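Local coordinates for Thiol:disulfide interchange protein (Proteus mirabilis, PDB 4OD7) that probably introduces disulfide bonds into proteins folding in the periplasm, as a DsbA-type oxidoreductase of the thioredoxin family, at residues A[75-80]-A[88-93]; A[101-106]-A[110-115]. The protein carries 1 engineered substitution. All blocks are in the same frame, centred on the assembly; numbering follows the deposited sequence.

The chain leaves strand 58-62 of the thioredoxin sheet and enters the helical insertion characteristic of DsbA proteins. Interaction 1 comes first. It closes the turn between helix 70-83 and helix 86-99, pairing them as a buried helical hairpin. Interaction 2 opens only after that contact has closed, so the two follow in series and neither nests nor crosses. It is a short local closure at the surface, where the loop after helix 86-99 bends into helix 106-115. Their centres are about 10 Å apart. Phe113 packs on Ala76 and Val79, and Thr112 CG2 meets Ala92 and Leu93, so helix 106-115 lies against both helices of the hairpin.

Interaction 1 of 2, residues A[75-80]-A[88-93]; sequences RAWAVA and QVSPAL
Trp77 turns the six-membered part of its indole toward helix 86-99, and CZ3 reaches Ser90 CB at 4.2 Å. The methylene meets the ring obliquely. Trp77 CG is anti to the backbone N (chi1 -177°), which carries the indole out past the side of its helix and toward the partner. The ring is held from other directions too. Its NE1 donates a hydrogen bond to Arg60 O, and Phe28 meets it edge-to-face. The polar and apolar ends of the indole therefore serve different neighbours.

Val89 makes the closest approach. Its CG2 lies 3.8 Å from Ala80 CB, a methyl-to-methyl contact. With chi1 at -49°, measured to CG1, the CG2 branch falls between the backbone N and the carbonyl carbon. The CA atoms of Ala80 and Val89 are 7.1 Å apart, a close approach that the small alanine permits.

Leu93 lies one turn further along the same face. It loses much surface to the other helix without close touching: its CD1 stays 4.8 Å from Ala76 CB. No hydrogen bond crosses the contact, so apolar packing joins the two segments. Helix 86-99 is kinked here. Pro91 has no N-H to give, and the N of Ala92 also lacks a bond to the turn before. The regular pattern resumes at Leu93, whose N is 2.8 Å from Val89 O.

The two segments run roughly antiparallel, as a helical hairpin in the insertion of the DsbA fold. Helix 130-145 packs beside Trp77 and Ala78, and helix 106-115 covers Ala76, Val79 and Leu93. On the thioredoxin side, Ser90 touches Phe30, in a loop, and Glu40 of helix 33-41, while Arg60 ties the indole to strand 58-62.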
loop_
_atom_site.group_PDB
_atom_site.type_symbol
_atom_site.label_atom_id
_atom_site.label_comp_id
_atom_site.label_asym_id
_atom_site.label_seq_id
_atom_site.Cartn_x
_atom_site.Cartn_y
_atom_site.Cartn_z
ATOM N N ARG A 75 12.209 -0.754 -2.967
ATOM C CA ARG A 75 12.874 -1.997 -3.393
ATOM C C ARG A 75 12.672 -3.122 -2.360
ATOM O O ARG A 75 12.403 -4.235 -2.738
ATOM C CB ARG A 75 14.355 -1.762 -3.647
ATOM C CG ARG A 75 15.106 -3.013 -4.169
ATOM C CD ARG A 75 16.472 -2.580 -4.723
ATOM N NE ARG A 75 16.362 -1.807 -5.965
ATOM C CZ ARG A 75 16.256 -2.320 -7.173
ATOM N NH1 ARG A 75 16.271 -3.629 -7.375
ATOM N NH2 ARG A 75 16.149 -1.507 -8.198
ATOM N N ALA A 76 12.750 -2.798 -1.065
ATOM C CA ALA A 76 12.453 -3.733 0.022
ATOM C C ALA A 76 11.068 -4.327 -0.160
ATOM O O ALA A 76 10.857 -5.512 0.030
ATOM C CB ALA A 76 12.533 -3.024 1.371
ATOM N N TRP A 77 10.109 -3.488 -0.492
ATOM C CA TRP A 77 8.763 -3.977 -0.629
ATOM C C TRP A 77 8.681 -4.907 -1.852
ATOM O O TRP A 77 8.002 -5.916 -1.810
ATOM C CB TRP A 77 7.770 -2.836 -0.762
ATOM C CG TRP A 77 6.320 -3.307 -0.845
ATOM C CD1 TRP A 77 5.458 -3.069 -1.841
ATOM C CD2 TRP A 77 5.611 -4.097 0.117
ATOM N NE1 TRP A 77 4.255 -3.633 -1.574
ATOM C CE2 TRP A 77 4.316 -4.271 -0.370
ATOM C CE3 TRP A 77 5.942 -4.652 1.352
ATOM C CZ2 TRP A 77 3.341 -4.991 0.328
ATOM C CZ3 TRP A 77 4.958 -5.358 2.055
ATOM C CH2 TRP A 77 3.693 -5.525 1.537
ATOM N N ALA A 78 9.367 -4.544 -2.933
ATOM C CA ALA A 78 9.488 -5.436 -4.102
ATOM C C ALA A 78 10.101 -6.807 -3.706
ATOM O O ALA A 78 9.744 -7.804 -4.260
ATOM C CB ALA A 78 10.296 -4.783 -5.203
ATOM N N VAL A 79 11.131 -6.805 -2.859
ATOM C CA VAL A 79 11.723 -8.050 -2.367
ATOM C C VAL A 79 10.676 -8.845 -1.585
ATOM O O VAL A 79 10.596 -10.064 -1.705
ATOM C CB VAL A 79 12.971 -7.777 -1.513
ATOM C CG1 VAL A 79 13.463 -9.067 -0.836
ATOM C CG2 VAL A 79 14.063 -7.184 -2.385
ATOM N N ALA A 80 9.899 -8.149 -0.754
ATOM C CA ALA A 80 8.898 -8.806 0.063
ATOM C C ALA A 80 7.872 -9.517 -0.816
ATOM O O ALA A 80 7.428 -10.624 -0.483
ATOM C CB ALA A 80 8.226 -7.814 0.960
ATOM N N GLN A 88 4.979 -11.225 6.902
ATOM C CA GLN A 88 6.040 -11.426 7.876
ATOM C C GLN A 88 6.919 -10.186 8.091
ATOM O O GLN A 88 7.290 -9.905 9.194
ATOM C CB GLN A 88 6.934 -12.609 7.443
ATOM C CG GLN A 88 6.353 -14.027 7.615
ATOM C CD GLN A 88 5.087 -14.330 6.798
ATOM O OE1 GLN A 88 4.957 -13.965 5.615
ATOM N NE2 GLN A 88 4.143 -15.005 7.442
ATOM N N VAL A 89 7.254 -9.444 7.033
ATOM C CA VAL A 89 8.232 -8.359 7.156
ATOM C C VAL A 89 7.527 -7.029 7.291
ATOM O O VAL A 89 8.093 -6.105 7.873
ATOM C CB VAL A 89 9.218 -8.252 5.936
ATOM C CG1 VAL A 89 9.821 -9.583 5.594
ATOM C CG2 VAL A 89 8.547 -7.707 4.707
ATOM N N SER A 90 6.304 -6.933 6.751
ATOM C CA SER A 90 5.584 -5.666 6.769
ATOM C C SER A 90 5.513 -5.078 8.197
ATOM O O SER A 90 5.864 -3.921 8.372
ATOM C CB SER A 90 4.197 -5.828 6.163
ATOM O OG SER A 90 3.513 -4.598 6.184
ATOM N N PRO A 91 5.069 -5.850 9.218
ATOM C CA PRO A 91 5.076 -5.263 10.553
ATOM C C PRO A 91 6.460 -4.803 11.030
ATOM O O PRO A 91 6.603 -3.738 11.649
ATOM C CB PRO A 91 4.523 -6.392 11.403
ATOM C CG PRO A 91 3.726 -7.202 10.488
ATOM C CD PRO A 91 4.443 -7.182 9.234
ATOM N N ALA A 92 7.488 -5.587 10.697
ATOM C CA ALA A 92 8.883 -5.283 11.131
ATOM C C ALA A 92 9.482 -4.048 10.445
ATOM O O ALA A 92 10.295 -3.318 11.034
ATOM C CB ALA A 92 9.824 -6.518 10.885
ATOM N N LEU A 93 9.069 -3.810 9.211
ATOM C CA LEU A 93 9.558 -2.688 8.464
ATOM C C LEU A 93 8.902 -1.427 8.977
ATOM O O LEU A 93 9.552 -0.421 9.146
ATOM C CB LEU A 93 9.273 -2.887 6.996
ATOM C CG LEU A 93 10.105 -3.977 6.295
ATOM C CD1 LEU A 93 9.538 -4.163 4.952
ATOM C CD2 LEU A 93 11.586 -3.686 6.197
#

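Interaction 2 of 2, residues A[101-106]-A[110-115]; sequences QSIRSV and RTTFIN
Val106 O accepts the backbone N of Arg110 at 3.1 Å. The bond is nearly straight at hydrogen (174°), and it closes the first turn of helix 106-115. Ser105 stands at the N-cap, where its side chain caps a backbone N of that turn. Asp108 OD2 takes the N of Arg104 and, weakly, that of Ser105.

Further along the helix, Ile103 reaches across to Thr112. The two side chains cross at about a right angle, with Ile103 CD1 3.6 Å from Thr112 OG1. That hydroxyl lies beside its own backbone N (chi1 -55°), where it hydrogen-bonds Asp108 O one turn back. Its proton is given to that carbonyl, and its contact with the isoleucine is van der Waals packing.

Arg110 CB rests 3.8 Å from Val106 O. Beyond it the side chain extends away from the loop, and its NE forms a salt bridge with Asp124. Ile114 CD1 lies on one face of the guanidinium, 3.8 Å above the plane and offset toward the rim.

Polar groups thus settle the helix start through local backbone bonds, the Ser105 cap and the Asp108 carboxylate. Across the loop, Ile103 simply packs against the Thr112 hydroxyl, and the arginine charge is directed toward helix 120-126.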
loop_
_atom_site.group_PDB
_atom_site.type_symbol
_atom_site.label_atom_id
_atom_site.label_comp_id
_atom_site.label_asym_id
_atom_site.label_seq_id
_atom_site.Cartn_x
_atom_site.Cartn_y
_atom_site.Cartn_z
ATOM N N GLN A 101 13.099 3.187 15.045
ATOM C CA GLN A 101 14.052 3.871 14.178
ATOM C C GLN A 101 15.396 3.164 14.190
ATOM O O GLN A 101 16.455 3.771 14.266
ATOM C CB GLN A 101 14.211 5.329 14.582
ATOM C CG GLN A 101 12.998 6.155 14.283
ATOM C CD GLN A 101 11.939 6.029 15.333
ATOM O OE1 GLN A 101 12.134 5.365 16.343
ATOM N NE2 GLN A 101 10.792 6.647 15.093
ATOM N N SER A 102 15.331 1.855 14.073
ATOM C CA SER A 102 16.502 1.053 14.003
ATOM C C SER A 102 16.997 0.822 12.553
ATOM O O SER A 102 18.143 0.394 12.343
ATOM C CB SER A 102 16.216 -0.273 14.677
ATOM O OG SER A 102 14.951 -0.760 14.310
ATOM N N ILE A 103 16.143 1.145 11.578
ATOM C CA ILE A 103 16.465 0.957 10.169
ATOM C C ILE A 103 17.075 2.246 9.702
ATOM O O ILE A 103 16.365 3.208 9.446
ATOM C CB ILE A 103 15.251 0.546 9.321
ATOM C CG1 ILE A 103 14.763 -0.813 9.796
ATOM C CG2 ILE A 103 15.632 0.495 7.840
ATOM C CD1 ILE A 103 13.471 -1.264 9.167
ATOM N N ARG A 104 18.409 2.208 9.594
ATOM C CA ARG A 104 19.252 3.342 9.271
ATOM C C ARG A 104 19.886 3.261 7.913
ATOM O O ARG A 104 20.248 4.272 7.343
ATOM C CB ARG A 104 20.420 3.322 10.256
ATOM C CG ARG A 104 20.069 3.356 11.693
ATOM C CD ARG A 104 21.158 2.643 12.451
ATOM N NE ARG A 104 20.935 2.735 13.877
ATOM C CZ ARG A 104 21.699 3.434 14.707
ATOM N NH1 ARG A 104 22.766 4.089 14.266
ATOM N NH2 ARG A 104 21.394 3.475 15.991
ATOM N N SER A 105 20.058 2.046 7.408
ATOM C CA SER A 105 20.816 1.829 6.178
ATOM C C SER A 105 20.250 0.659 5.400
ATOM O O SER A 105 19.389 -0.028 5.907
ATOM C CB SER A 105 22.266 1.572 6.494
ATOM O OG SER A 105 22.371 0.274 6.989
ATOM N N VAL A 106 20.722 0.429 4.180
ATOM C CA VAL A 106 20.213 -0.704 3.414
ATOM C C VAL A 106 20.632 -2.002 4.127
ATOM O O VAL A 106 19.910 -2.984 4.032
ATOM C CB VAL A 106 20.683 -0.764 1.918
ATOM C CG1 VAL A 106 20.152 0.411 1.138
ATOM C CG2 VAL A 106 22.171 -0.831 1.797
ATOM N N ARG A 110 18.155 -5.298 5.071
ATOM C CA ARG A 110 18.568 -6.694 4.967
ATOM C C ARG A 110 18.474 -7.454 6.297
ATOM O O ARG A 110 17.883 -8.544 6.352
ATOM C CB ARG A 110 19.981 -6.751 4.418
ATOM C CG ARG A 110 20.523 -8.137 4.221
ATOM C CD ARG A 110 21.831 -8.084 3.525
ATOM N NE ARG A 110 22.354 -9.417 3.279
ATOM C CZ ARG A 110 23.087 -10.097 4.156
ATOM N NH1 ARG A 110 23.320 -9.597 5.360
ATOM N NH2 ARG A 110 23.559 -11.298 3.845
ATOM N N THR A 111 19.003 -6.873 7.371
ATOM C CA THR A 111 18.935 -7.509 8.698
ATOM C C THR A 111 17.502 -7.730 9.103
ATOM O O THR A 111 17.200 -8.735 9.694
ATOM C CB THR A 111 19.610 -6.684 9.801
ATOM O OG1 THR A 111 21.012 -6.584 9.524
ATOM C CG2 THR A 111 19.423 -7.345 11.120
ATOM N N THR A 112 16.622 -6.782 8.788
ATOM C CA THR A 112 15.196 -6.897 9.094
ATOM C C THR A 112 14.512 -8.106 8.444
ATOM O O THR A 112 13.801 -8.856 9.100
ATOM C CB THR A 112 14.450 -5.612 8.631
ATOM O OG1 THR A 112 15.070 -4.466 9.219
ATOM C CG2 THR A 112 12.957 -5.651 8.998
ATOM N N PHE A 113 14.766 -8.298 7.156
ATOM C CA PHE A 113 14.256 -9.457 6.431
ATOM C C PHE A 113 14.766 -10.753 7.099
ATOM O O PHE A 113 13.977 -11.652 7.379
ATOM C CB PHE A 113 14.662 -9.397 4.978
ATOM C CG PHE A 113 13.725 -8.556 4.127
ATOM C CD1 PHE A 113 12.855 -9.138 3.216
ATOM C CD2 PHE A 113 13.671 -7.188 4.271
ATOM C CE1 PHE A 113 11.999 -8.363 2.447
ATOM C CE2 PHE A 113 12.809 -6.406 3.468
ATOM C CZ PHE A 113 11.976 -6.993 2.587
ATOM N N ILE A 114 16.073 -10.823 7.381
ATOM C CA ILE A 114 16.673 -12.017 7.996
ATOM C C ILE A 114 16.073 -12.318 9.381
ATOM O O ILE A 114 15.782 -13.470 9.674
ATOM C CB ILE A 114 18.224 -11.881 8.111
ATOM C CG1 ILE A 114 18.877 -11.849 6.713
ATOM C CG2 ILE A 114 18.800 -13.011 8.964
ATOM C CD1 ILE A 114 20.323 -11.418 6.704
ATOM N N ASN A 115 15.821 -11.303 10.207
ATOM C CA ASN A 115 15.167 -11.531 11.495
ATOM C C ASN A 115 13.693 -11.919 11.401
ATOM O O ASN A 115 13.148 -12.532 12.312
ATOM C CB ASN A 115 15.259 -10.295 12.309
ATOM C CG ASN A 115 16.556 -10.164 12.938
ATOM O OD1 ASN A 115 17.147 -11.149 13.358
ATOM N ND2 ASN A 115 17.070 -8.943 12.960
#